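PDB 6D2S: HTH-type transcriptional regulator PrpR from Mycobacterium tuberculosis, which regulates transcription of genes for short-chain fatty acid breakdown through the glyoxylate and methylcitrate cycles, including use of propionate derived from cholesterol. Local coordinates for residues 159-163 and 164-168; 77-80 and 81-84; 101-104 and 105-109; 16-19 and 20-23; 265-269 and 270-274. All coordinates share one frame; numbering follows the deposited sequence.

Contact 1: residues 159-163 and 164-168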
loop_
_atom_site.group_PDB
_atom_site.type_symbol
_atom_site.label_atom_id
_atom_site.label_comp_id
_atom_site.label_asym_id
_atom_site.label_seq_id
_atom_site.Cartn_x
_atom_site.Cartn_y
_atom_site.Cartn_z
ATOM N N PHE A 159 7.359 2.272 -11.156
ATOM C CA PHE A 159 6.529 3.346 -10.619
ATOM C C PHE A 159 7.263 4.227 -9.617
ATOM O O PHE A 159 6.728 5.273 -9.231
ATOM C CB PHE A 159 5.257 2.773 -9.983
ATOM C CG PHE A 159 4.320 2.188 -10.991
ATOM C CD1 PHE A 159 3.415 2.994 -11.660
ATOM C CD2 PHE A 159 4.375 0.843 -11.312
ATOM C CE1 PHE A 159 2.553 2.467 -12.612
ATOM C CE2 PHE A 159 3.513 0.305 -12.267
ATOM C CZ PHE A 159 2.602 1.118 -12.920
ATOM N N GLY A 160 8.480 3.851 -9.230
ATOM C CA GLY A 160 9.271 4.644 -8.304
ATOM C C GLY A 160 8.836 4.553 -6.861
ATOM O O GLY A 160 8.960 5.539 -6.118
ATOM N N VAL A 161 8.339 3.396 -6.429
ATOM C CA VAL A 161 7.826 3.226 -5.078
ATOM C C VAL A 161 8.516 2.034 -4.422
ATOM O O VAL A 161 9.170 1.222 -5.078
ATOM C CB VAL A 161 6.291 3.055 -5.058
ATOM C CG1 VAL A 161 5.621 4.295 -5.653
ATOM C CG2 VAL A 161 5.878 1.808 -5.833
ATOM N N GLY A 162 8.350 1.935 -3.100
ATOM C CA GLY A 162 9.014 0.895 -2.340
ATOM C C GLY A 162 8.304 -0.453 -2.384
ATOM O O GLY A 162 7.159 -0.583 -2.809
ATOM N N PHE A 163 9.034 -1.467 -1.917
ATOM C CA PHE A 163 8.580 -2.855 -1.983
ATOM C C PHE A 163 7.231 -3.053 -1.288
ATOM O O PHE A 163 6.321 -3.671 -1.852
ATOM C CB PHE A 163 9.655 -3.747 -1.361
ATOM C CG PHE A 163 9.462 -5.215 -1.617
ATOM C CD1 PHE A 163 8.724 -5.989 -0.741
ATOM C CD2 PHE A 163 10.037 -5.820 -2.726
ATOM C CE1 PHE A 163 8.559 -7.348 -0.963
ATOM C CE2 PHE A 163 9.875 -7.175 -2.954
ATOM C CZ PHE A 163 9.128 -7.937 -2.074
ATOM N N GLU A 164 7.076 -2.546 -0.055
ATOM C CA GLU A 164 5.806 -2.780 0.629
ATOM C C GLU A 164 4.674 -1.982 -0.003
ATOM O O GLU A 164 3.511 -2.397 0.082
ATOM C CB GLU A 164 5.915 -2.469 2.128
ATOM C CG GLU A 164 6.081 -0.999 2.479
ATOM C CD GLU A 164 7.538 -0.569 2.561
ATOM O OE1 GLU A 164 8.381 -1.112 1.799
ATOM O OE2 GLU A 164 7.835 0.308 3.406
ATOM N N THR A 165 4.986 -0.848 -0.642
ATOM C CA THR A 165 3.948 -0.085 -1.334
ATOM C C THR A 165 3.392 -0.874 -2.513
ATOM O O THR A 165 2.175 -0.914 -2.719
ATOM C CB THR A 165 4.512 1.266 -1.788
ATOM O OG1 THR A 165 5.050 1.954 -0.650
ATOM C CG2 THR A 165 3.426 2.138 -2.433
ATOM N N VAL A 166 4.272 -1.528 -3.281
ATOM C CA VAL A 166 3.819 -2.415 -4.356
ATOM C C VAL A 166 2.996 -3.565 -3.788
ATOM O O VAL A 166 1.919 -3.888 -4.299
ATOM C CB VAL A 166 5.014 -2.955 -5.163
ATOM C CG1 VAL A 166 4.526 -3.965 -6.216
ATOM C CG2 VAL A 166 5.802 -1.805 -5.834
ATOM N N CYS A 167 3.516 -4.232 -2.751
ATOM C CA CYS A 167 2.814 -5.396 -2.196
ATOM C C CYS A 167 1.426 -5.014 -1.713
ATOM O O CYS A 167 0.444 -5.726 -1.961
ATOM C CB CYS A 167 3.598 -6.011 -1.041
ATOM S SG CYS A 167 5.061 -6.885 -1.511
ATOM N N HIS A 168 1.323 -3.905 -0.988
ATOM C CA HIS A 168 0.007 -3.514 -0.513
ATOM C C HIS A 168 -0.930 -3.261 -1.680
ATOM O O HIS A 168 -2.080 -3.718 -1.675
ATOM C CB HIS A 168 0.082 -2.286 0.393
ATOM C CG HIS A 168 -1.227 -1.977 1.047
ATOM N ND1 HIS A 168 -2.216 -1.248 0.420
ATOM C CD2 HIS A 168 -1.735 -2.345 2.247
ATOM C CE1 HIS A 168 -3.268 -1.162 1.214
ATOM N NE2 HIS A 168 -3.003 -1.820 2.329
#

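Contact 2: residues 77-80 and 81-84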
loop_
_atom_site.group_PDB
_atom_site.type_symbol
_atom_site.label_atom_id
_atom_site.label_comp_id
_atom_site.label_asym_id
_atom_site.label_seq_id
_atom_site.Cartn_x
_atom_site.Cartn_y
_atom_site.Cartn_z
ATOM N N ARG A 77 4.335 20.588 4.573
ATOM C CA ARG A 77 5.753 20.256 4.636
ATOM C C ARG A 77 5.935 18.747 4.542
ATOM O O ARG A 77 5.218 17.983 5.197
ATOM C CB ARG A 77 6.366 20.797 5.930
ATOM C CG ARG A 77 6.492 22.306 5.904
ATOM C CD ARG A 77 6.658 22.863 7.305
ATOM N NE ARG A 77 7.883 22.390 7.941
ATOM C CZ ARG A 77 7.990 22.125 9.240
ATOM N NH1 ARG A 77 6.936 22.266 10.040
ATOM N NH2 ARG A 77 9.146 21.712 9.743
ATOM N N VAL A 78 6.878 18.324 3.714
ATOM C CA VAL A 78 7.123 16.918 3.437
ATOM C C VAL A 78 8.594 16.658 3.715
ATOM O O VAL A 78 9.452 17.452 3.315
ATOM C CB VAL A 78 6.754 16.552 1.984
ATOM C CG1 VAL A 78 7.117 15.094 1.684
ATOM C CG2 VAL A 78 5.270 16.815 1.737
ATOM N N ALA A 79 8.877 15.561 4.419
ATOM C CA ALA A 79 10.226 15.300 4.912
ATOM C C ALA A 79 11.227 15.149 3.771
ATOM O O ALA A 79 11.007 14.384 2.830
ATOM C CB ALA A 79 10.238 14.030 5.769
ATOM N N HIS A 80 12.356 15.846 3.898
ATOM C CA HIS A 80 13.383 15.850 2.855
ATOM C C HIS A 80 14.067 14.497 2.706
ATOM O O HIS A 80 14.590 14.190 1.629
ATOM C CB HIS A 80 14.427 16.927 3.173
ATOM C CG HIS A 80 15.394 16.518 4.240
ATOM N ND1 HIS A 80 15.008 16.271 5.541
ATOM C CD2 HIS A 80 16.724 16.268 4.189
ATOM C CE1 HIS A 80 16.061 15.904 6.248
ATOM N NE2 HIS A 80 17.116 15.896 5.453
ATOM N N TRP A 81 14.102 13.684 3.761
ATOM C CA TRP A 81 14.786 12.402 3.650
ATOM C C TRP A 81 13.969 11.352 2.905
ATOM O O TRP A 81 14.458 10.232 2.715
ATOM C CB TRP A 81 15.178 11.879 5.038
ATOM C CG TRP A 81 14.068 11.829 6.044
ATOM C CD1 TRP A 81 13.702 12.814 6.913
ATOM C CD2 TRP A 81 13.185 10.725 6.295
ATOM N NE1 TRP A 81 12.644 12.392 7.689
ATOM C CE2 TRP A 81 12.307 11.117 7.326
ATOM C CE3 TRP A 81 13.055 9.445 5.747
ATOM C CZ2 TRP A 81 11.310 10.272 7.821
ATOM C CZ3 TRP A 81 12.072 8.605 6.242
ATOM C CH2 TRP A 81 11.212 9.024 7.269
ATOM N N LEU A 82 12.755 11.680 2.465
ATOM C CA LEU A 82 11.963 10.748 1.676
ATOM C C LEU A 82 12.378 10.770 0.211
ATOM O O LEU A 82 12.723 11.823 -0.333
ATOM C CB LEU A 82 10.475 11.093 1.773
ATOM C CG LEU A 82 9.841 11.062 3.159
ATOM C CD1 LEU A 82 8.415 11.601 3.084
ATOM C CD2 LEU A 82 9.857 9.638 3.754
ATOM N N MET A 83 12.352 9.593 -0.423
ATOM C CA MET A 83 12.549 9.508 -1.861
ATOM C C MET A 83 11.316 10.034 -2.590
ATOM O O MET A 83 10.244 10.177 -1.991
ATOM C CB MET A 83 12.834 8.068 -2.283
ATOM C CG MET A 83 14.154 7.522 -1.784
ATOM S SD MET A 83 15.545 8.452 -2.443
ATOM C CE MET A 83 15.350 8.177 -4.200
ATOM N N PRO A 84 11.444 10.341 -3.887
ATOM C CA PRO A 84 10.299 10.914 -4.620
ATOM C C PRO A 84 9.006 10.130 -4.475
ATOM O O PRO A 84 7.928 10.731 -4.358
ATOM C CB PRO A 84 10.799 10.924 -6.070
ATOM C CG PRO A 84 12.289 11.107 -5.929
ATOM C CD PRO A 84 12.661 10.278 -4.721
#

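Contact 3: residues 101-104 and 105-109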
loop_
_atom_site.group_PDB
_atom_site.type_symbol
_atom_site.label_atom_id
_atom_site.label_comp_id
_atom_site.label_asym_id
_atom_site.label_seq_id
_atom_site.Cartn_x
_atom_site.Cartn_y
_atom_site.Cartn_z
ATOM N N SER A 101 -12.400 14.488 1.772
ATOM C CA SER A 101 -12.820 14.343 3.163
ATOM C C SER A 101 -14.272 13.880 3.272
ATOM O O SER A 101 -14.592 12.993 4.073
ATOM C CB SER A 101 -12.622 15.676 3.890
ATOM O OG SER A 101 -12.780 15.524 5.283
ATOM N N ASP A 102 -15.174 14.493 2.498
ATOM C CA ASP A 102 -16.580 14.100 2.550
ATOM C C ASP A 102 -16.771 12.672 2.058
ATOM O O ASP A 102 -17.557 11.906 2.631
ATOM C CB ASP A 102 -17.437 15.052 1.716
ATOM C CG ASP A 102 -17.650 16.403 2.381
ATOM O OD1 ASP A 102 -17.193 16.616 3.525
ATOM O OD2 ASP A 102 -18.297 17.260 1.742
ATOM N N LEU A 103 -16.068 12.299 0.985
ATOM C CA LEU A 103 -16.154 10.934 0.481
ATOM C C LEU A 103 -15.642 9.937 1.517
ATOM O O LEU A 103 -16.277 8.910 1.777
ATOM C CB LEU A 103 -15.366 10.808 -0.830
ATOM C CG LEU A 103 -15.336 9.403 -1.445
ATOM C CD1 LEU A 103 -16.745 8.829 -1.605
ATOM C CD2 LEU A 103 -14.603 9.392 -2.796
ATOM N N ILE A 104 -14.482 10.218 2.112
ATOM C CA ILE A 104 -13.962 9.328 3.151
ATOM C C ILE A 104 -14.965 9.201 4.298
ATOM O O ILE A 104 -15.256 8.092 4.772
ATOM C CB ILE A 104 -12.584 9.820 3.631
ATOM C CG1 ILE A 104 -11.534 9.536 2.550
ATOM C CG2 ILE A 104 -12.187 9.145 4.941
ATOM C CD1 ILE A 104 -10.160 10.145 2.863
ATOM N N SER A 105 -15.522 10.329 4.749
ATOM C CA SER A 105 -16.518 10.279 5.819
ATOM C C SER A 105 -17.704 9.406 5.437
ATOM O O SER A 105 -18.213 8.638 6.264
ATOM C CB SER A 105 -16.994 11.688 6.176
ATOM O OG SER A 105 -15.944 12.401 6.798
ATOM N N SER A 106 -18.163 9.504 4.184
ATOM C CA SER A 106 -19.311 8.699 3.779
ATOM C C SER A 106 -18.972 7.216 3.721
ATOM O O SER A 106 -19.829 6.373 4.019
ATOM C CB SER A 106 -19.856 9.175 2.431
ATOM O OG SER A 106 -18.986 8.810 1.377
ATOM N N ILE A 107 -17.740 6.877 3.345
ATOM C CA ILE A 107 -17.333 5.474 3.313
ATOM C C ILE A 107 -17.241 4.913 4.731
ATOM O O ILE A 107 -17.757 3.826 5.024
ATOM C CB ILE A 107 -16.002 5.330 2.552
ATOM C CG1 ILE A 107 -16.202 5.632 1.062
ATOM C CG2 ILE A 107 -15.431 3.925 2.737
ATOM C CD1 ILE A 107 -14.905 5.989 0.331
ATOM N N VAL A 108 -16.589 5.651 5.635
ATOM C CA VAL A 108 -16.489 5.214 7.029
ATOM C C VAL A 108 -17.874 4.991 7.616
ATOM O O VAL A 108 -18.097 4.055 8.399
ATOM C CB VAL A 108 -15.693 6.244 7.856
ATOM C CG1 VAL A 108 -15.770 5.914 9.343
ATOM C CG2 VAL A 108 -14.253 6.321 7.387
ATOM N N ALA A 109 -18.826 5.846 7.244
ATOM C CA ALA A 109 -20.155 5.796 7.834
ATOM C C ALA A 109 -20.924 4.540 7.441
ATOM O O ALA A 109 -21.910 4.202 8.108
ATOM C CB ALA A 109 -20.938 7.052 7.448
#

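Contact 4: residues 16-19 and 20-23. With NA (sodium ion), chain F.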
loop_
_atom_site.group_PDB
_atom_site.type_symbol
_atom_site.label_atom_id
_atom_site.label_comp_id
_atom_site.label_asym_id
_atom_site.label_seq_id
_atom_site.Cartn_x
_atom_site.Cartn_y
_atom_site.Cartn_z
ATOM N N ASN A 16 -10.831 -5.611 0.644
ATOM C CA ASN A 16 -9.601 -4.818 0.600
ATOM C C ASN A 16 -9.553 -3.906 -0.624
ATOM O O ASN A 16 -8.473 -3.590 -1.136
ATOM C CB ASN A 16 -8.364 -5.720 0.642
ATOM C CG ASN A 16 -8.197 -6.427 1.984
ATOM O OD1 ASN A 16 -8.541 -5.885 3.034
ATOM N ND2 ASN A 16 -7.664 -7.638 1.951
ATOM N N TYR A 17 -10.718 -3.479 -1.103
ATOM C CA TYR A 17 -10.814 -2.643 -2.296
ATOM C C TYR A 17 -11.935 -1.637 -2.066
ATOM O O TYR A 17 -13.067 -2.031 -1.783
ATOM C CB TYR A 17 -11.077 -3.494 -3.553
ATOM C CG TYR A 17 -11.411 -2.628 -4.746
ATOM C CD1 TYR A 17 -10.407 -1.965 -5.443
ATOM C CD2 TYR A 17 -12.724 -2.451 -5.152
ATOM C CE1 TYR A 17 -10.706 -1.148 -6.516
ATOM C CE2 TYR A 17 -13.044 -1.628 -6.222
ATOM C CZ TYR A 17 -12.021 -0.977 -6.897
ATOM O OH TYR A 17 -12.319 -0.155 -7.951
ATOM N N ILE A 18 -11.620 -0.347 -2.167
ATOM C CA ILE A 18 -12.558 0.734 -1.857
ATOM C C ILE A 18 -12.876 1.440 -3.169
ATOM O O ILE A 18 -12.143 2.339 -3.593
ATOM C CB ILE A 18 -11.979 1.713 -0.830
ATOM C CG1 ILE A 18 -11.370 0.977 0.363
ATOM C CG2 ILE A 18 -13.054 2.753 -0.401
ATOM C CD1 ILE A 18 -12.380 0.129 1.183
ATOM N N HIS A 19 -13.987 1.056 -3.808
ATOM C CA HIS A 19 -14.201 1.413 -5.210
ATOM C C HIS A 19 -14.243 2.921 -5.424
ATOM O O HIS A 19 -13.598 3.448 -6.339
ATOM C CB HIS A 19 -15.491 0.776 -5.728
ATOM C CG HIS A 19 -15.738 1.038 -7.180
ATOM N ND1 HIS A 19 -14.896 0.572 -8.169
ATOM C CD2 HIS A 19 -16.713 1.737 -7.810
ATOM C CE1 HIS A 19 -15.355 0.955 -9.349
ATOM N NE2 HIS A 19 -16.453 1.667 -9.161
ATOM N N ASP A 20 -15.022 3.641 -4.613
ATOM C CA ASP A 20 -15.194 5.066 -4.887
ATOM C C ASP A 20 -13.886 5.831 -4.739
ATOM O O ASP A 20 -13.637 6.785 -5.485
ATOM C CB ASP A 20 -16.266 5.664 -3.972
ATOM C CG ASP A 20 -17.651 5.128 -4.271
ATOM O OD1 ASP A 20 -17.954 4.871 -5.456
ATOM O OD2 ASP A 20 -18.432 4.944 -3.315
ATOM N N LEU A 21 -13.052 5.458 -3.757
ATOM C CA LEU A 21 -11.767 6.127 -3.585
ATOM C C LEU A 21 -10.774 5.699 -4.647
ATOM O O LEU A 21 -9.980 6.514 -5.128
ATOM C CB LEU A 21 -11.175 5.821 -2.214
ATOM C CG LEU A 21 -11.539 6.669 -1.017
ATOM C CD1 LEU A 21 -10.682 6.169 0.156
ATOM C CD2 LEU A 21 -11.314 8.152 -1.312
ATOM N N ASP A 22 -10.770 4.405 -4.980
ATOM C CA ASP A 22 -9.881 3.908 -6.019
ATOM C C ASP A 22 -10.177 4.605 -7.344
ATOM O O ASP A 22 -9.262 5.064 -8.040
ATOM C CB ASP A 22 -10.035 2.387 -6.135
ATOM C CG ASP A 22 -8.749 1.698 -6.555
ATOM O OD1 ASP A 22 -8.293 1.953 -7.686
ATOM O OD2 ASP A 22 -8.194 0.922 -5.748
ATOM N N MET A 23 -11.461 4.700 -7.704
ATOM C CA MET A 23 -11.849 5.376 -8.942
ATOM C C MET A 23 -11.577 6.873 -8.882
ATOM O O MET A 23 -11.192 7.478 -9.890
ATOM C CB MET A 23 -13.335 5.124 -9.226
ATOM C CG MET A 23 -13.666 3.681 -9.511
ATOM S SD MET A 23 -13.129 3.232 -11.182
ATOM C CE MET A 23 -14.350 4.084 -12.187
HETATM NA NA NA F . -20.684 4.562 -3.643
HETATM O O HOH W 1 -19.757 3.276 -1.111
#

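Contact 5: residues 265-269 and 270-274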
loop_
_atom_site.group_PDB
_atom_site.type_symbol
_atom_site.label_atom_id
_atom_site.label_comp_id
_atom_site.label_asym_id
_atom_site.label_seq_id
_atom_site.Cartn_x
_atom_site.Cartn_y
_atom_site.Cartn_z
ATOM N N LEU A 265 3.654 -11.653 0.256
ATOM C CA LEU A 265 2.406 -11.958 -0.418
ATOM C C LEU A 265 2.308 -13.460 -0.604
ATOM O O LEU A 265 3.290 -14.110 -0.975
ATOM C CB LEU A 265 2.325 -11.284 -1.793
ATOM C CG LEU A 265 2.253 -9.764 -1.801
ATOM C CD1 LEU A 265 2.356 -9.275 -3.241
ATOM C CD2 LEU A 265 0.942 -9.317 -1.158
ATOM N N GLY A 266 1.123 -13.997 -0.384
ATOM C CA GLY A 266 0.854 -15.395 -0.684
ATOM C C GLY A 266 -0.379 -15.516 -1.550
ATOM O O GLY A 266 -1.382 -14.840 -1.321
ATOM N N CYS A 267 -0.295 -16.376 -2.561
ATOM C CA CYS A 267 -1.446 -16.645 -3.413
ATOM C C CYS A 267 -1.632 -18.145 -3.556
ATOM O O CYS A 267 -0.694 -18.929 -3.383
ATOM C CB CYS A 267 -1.315 -16.006 -4.807
ATOM S SG CYS A 267 0.013 -16.647 -5.866
ATOM N N ASP A 268 -2.865 -18.536 -3.870
ATOM C CA ASP A 268 -3.142 -19.951 -4.077
ATOM C C ASP A 268 -2.158 -20.516 -5.085
ATOM O O ASP A 268 -1.846 -19.890 -6.101
ATOM C CB ASP A 268 -4.568 -20.165 -4.582
ATOM C CG ASP A 268 -5.042 -21.607 -4.406
ATOM O OD1 ASP A 268 -5.771 -21.883 -3.429
ATOM O OD2 ASP A 268 -4.680 -22.463 -5.242
ATOM N N LEU A 269 -1.667 -21.719 -4.807
ATOM C CA LEU A 269 -0.753 -22.328 -5.753
ATOM C C LEU A 269 -1.340 -22.349 -7.158
ATOM O O LEU A 269 -0.596 -22.271 -8.139
ATOM C CB LEU A 269 -0.387 -23.739 -5.278
ATOM C CG LEU A 269 0.879 -24.322 -5.878
ATOM C CD1 LEU A 269 2.064 -23.409 -5.660
ATOM C CD2 LEU A 269 1.128 -25.721 -5.301
ATOM N N ALA A 270 -2.673 -22.408 -7.284
ATOM C CA ALA A 270 -3.325 -22.437 -8.590
ATOM C C ALA A 270 -3.248 -21.114 -9.352
ATOM O O ALA A 270 -3.587 -21.088 -10.540
ATOM C CB ALA A 270 -4.792 -22.843 -8.435
ATOM N N HIS A 271 -2.835 -20.019 -8.711
ATOM C CA HIS A 271 -2.581 -18.771 -9.416
ATOM C C HIS A 271 -1.104 -18.527 -9.680
ATOM O O HIS A 271 -0.769 -17.587 -10.412
ATOM C CB HIS A 271 -3.126 -17.573 -8.623
ATOM C CG HIS A 271 -4.614 -17.570 -8.483
ATOM N ND1 HIS A 271 -5.459 -17.289 -9.535
ATOM C CD2 HIS A 271 -5.411 -17.806 -7.414
ATOM C CE1 HIS A 271 -6.711 -17.357 -9.122
ATOM N NE2 HIS A 271 -6.711 -17.670 -7.839
ATOM N N ALA A 272 -0.218 -19.346 -9.108
ATOM C CA ALA A 272 1.199 -18.996 -9.083
ATOM C C ALA A 272 1.862 -19.047 -10.453
ATOM O O ALA A 272 2.993 -18.568 -10.587
ATOM C CB ALA A 272 1.952 -19.914 -8.113
ATOM N N HIS A 273 1.216 -19.608 -11.476
ATOM C CA HIS A 273 1.907 -19.659 -12.756
ATOM C C HIS A 273 2.073 -18.269 -13.364
ATOM O O HIS A 273 2.957 -18.079 -14.203
ATOM C CB HIS A 273 1.195 -20.598 -13.734
ATOM C CG HIS A 273 -0.176 -20.152 -14.130
ATOM N ND1 HIS A 273 -1.259 -20.235 -13.282
ATOM C CD2 HIS A 273 -0.648 -19.650 -15.296
ATOM C CE1 HIS A 273 -2.336 -19.780 -13.901
ATOM N NE2 HIS A 273 -1.993 -19.419 -15.125
ATOM N N LYS A 274 1.267 -17.293 -12.946
ATOM C CA LYS A 274 1.414 -15.929 -13.436
ATOM C C LYS A 274 2.516 -15.153 -12.725
ATOM O O LYS A 274 2.786 -14.009 -13.106
ATOM C CB LYS A 274 0.086 -15.179 -13.290
ATOM C CG LYS A 274 -1.067 -15.837 -14.045
ATOM C CD LYS A 274 -2.385 -15.699 -13.289
ATOM C CE LYS A 274 -2.766 -14.249 -13.073
ATOM N NZ LYS A 274 -3.319 -13.601 -14.301
#

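Contact 1: residues 159-163 and 164-168
V161 and V166 meet through one methyl each, CG2 to CG2 at 3.6 Å, with the two branched side chains crossing at about a right angle. T165 adds its methyl to the same apolar patch: its CG2 lies 4.0 Å from V161 CB. Further round the turn comes a Cys sulfur-aromatic contact. C167 SG approaches the F163 ring obliquely, 4.3 Å from the ring centroid and 40° off the normal, and its nearest ring atom is CE1. F163 reaches it with CG anti to the backbone N (chi1 -168°), which swings the ring alongside the helix turn that carries the cysteine.

All this happens at the start of helix 163-170, with G162 as the N-cap residue. The chain leaves helix 152-159 at G160, where phi is positive, and runs extended through V161 into the new helix. Two backbone hydrogen bonds close the first turn: V166 N donates to G162 O at 3.1 Å, and C167 N to F163 O at 3.0 Å.

Among polar side chains, E164 folds back past the start of the helix, its chain bent at chi2 (-91°), and its OE2 accepts a hydrogen bond from L255 N. A bound calcium ion lies about 4 Å from the E164 side chain at the nearest atoms. Every residue that touches here is buried: F163 and V166 pack on I152 of helix 152-159, and C167 lies against V263 and L265 of strand 261-268.

Contact 2: residues 77-80 and 81-84
A79 CB presses on the five-membered ring of W81 from one face, 3.9 Å from the centroid and 27° off the normal, a CH-pi contact whose closest ring atom is NE1. W81 CG stands between its backbone N and carbonyl carbon (chi1 52°), and from there the indole can fold back over the alanine. L82 CG packs on the same methyl at 4.0 Å, and L82 CD1 meets V78 CG1 at the same distance, the two side chains crossing at about a right angle. This is the tight, inward part, and V78 and L82 continue it onto Q90 of helix 84-99.

The backbone here is a type I beta turn from A79 to L82, leading out of strand 75-79 toward that helix. The turn is closed by L82 N, which donates to A79 O at 3.2 Å.

The solvent side is looser. There the exposed H80 ring takes the edge of W81 toward its face, an offset edge-to-face pair with centroids 5.5 Å apart and planes at 86°. H80 CE1 in turn lies at the rim of the indole, in its plane. R87 reaches back to the turn, hydrogen-bonding H80 O and L82 O.

Contact 3: residues 101-104 and 105-109
L103 packs against I107 one turn further along helix 101-109, its CG 3.9 Å from I107 CD1, and the two side chains cross obliquely. L103 CG is anti to the backbone N (chi1 178°), and from there CD1 also reaches S106 OG at 3.7 Å. On the next position round, I104 and V108 make a more distant pair, CG2 to CG2 at 4.3 Å.

S105 and S106 both bend back onto the backbone of the preceding turn. S106 OG donates to L103 O at 2.7 Å, brought there by a chi1 of 73° that tucks the hydroxyl between N and carbonyl carbon. The same oxygen accepts I107 N at 3.0 Å, giving it two donors. S105 OG does likewise at S101 O, 3.1 Å away, alongside the regular bond from S105 N; the amide and the hydroxyl come from opposite faces of that carbonyl plane. These side-chain bonds give both hydroxyls a partner inside the helix. Regular helical bonds continue with S106 N to D102 O and V108 N to I104 O, the latter nearly straight at 176°.

Helix 101-109 is thus two-sided, with D102 and S106 exposed. Its apolar side packs against two other helices: L103, I104 and I107 touch L21 of helix 19-31, while I104, I107 and V108 rest on L126 of helix 116-135.

Contact 4: residues 16-19 and 20-23
I18 is the N-cap residue of helix 19-31, and the first turn closes with D22 N donating to I18 O and M23 N to H19 O, both at 2.8 Å and nearly straight.

H19 then folds over M23. M23 CG sits over one face of the imidazole, 3.5 Å from the centroid and 25° off the normal, a CH-pi contact; SD follows at the same ring, obliquely and farther out. The methionine's bend at chi2 sets SD near that ring, and the bend at chi3 turns the terminal methyl. H19 CG is anti to its backbone N (chi1 -177°), which brings ND1 to Y17 OH at 2.7 Å, a hydrogen bond in which either could be the donor. The hydroxyl is also bonded to R175 NE, a second hold that helps fix the end of the tyrosine.

Y17 and D22 cross at about a right angle, with D22 OD2 3.3 Å from Y17 CE1 and the ring and carboxylate planes 38° apart. That carboxylate is paired mainly with arginines: OD2 makes a salt bridge to R169 and OD1 to R175, which should favour its charged form. On the other side of the helix start, D20 OD2 binds a sodium ion at 2.3 Å; a water lies 3.0 Å from the sodium, a long distance for such a bond.

The I18 and L21 side chains lie side by side, pointing the same way, I18 CG2 to L21 CB at 4.0 Å. Around them, L21 packs on L126 and F130 of helix 116-135 and on helix 101-109, and I18 reaches F11 of helix 3-13.

Contact 5: residues 265-269 and 270-274
C267, near the end of strand 261-268, turns its SG toward the residues after the strand, where it lies 4.2 Å from A272 CA and 4.4 Å from A272 CB. Its chi1 of 66° puts the sulfur between the backbone N and the carbonyl carbon, directed at the turn.

D268 bonds through both its side chain and its carbonyl. Its OD2 accepts A270 N at 2.9 Å through the anti lone pair, the one facing away from OD1, while OD1 forms a salt bridge to R238. Held at both oxygens, the carboxylate has its rotation restricted. D268 O accepts H271 N at 2.8 Å. The aspartate CB also lies obliquely near the imidazole of H271, 3.8 Å from its CD2.

L269 O accepts A272 N at 3.1 Å, and L269 CD1 comes 4.3 Å from A272 CB.

Successive bonds from residue i+3 back to residue i mark the 3-10 turn that follows the strand. D268 OD2, accepting the N-H two residues on, makes an Asx turn that leads into it. The strand itself is the central one of the five-stranded antiparallel sheet in the GAF-clan C-terminal part of PrpR.

Following the chain from the N terminus, contact 4 comes first, where the loop after helix 3-13 closes into helix 19-31. Contact 2 turns strand 75-79 of the three-stranded sheet toward helix 84-99, contact 3 lies within helix 101-109, contact 1 joins helix 152-159 to helix 163-170, and contact 5 ends strand 261-268. All run in series; none nests in or crosses another. In space, contacts 3 and 4 touch, I107 and L103 packing on L21. Contact 1 meets contact 5 where L265 packs against C167, tying the IrrE-like part to the C-terminal sheet. Contacts 2 and 5 lie on opposite sides of the chain's centre, about 35 Å between centres.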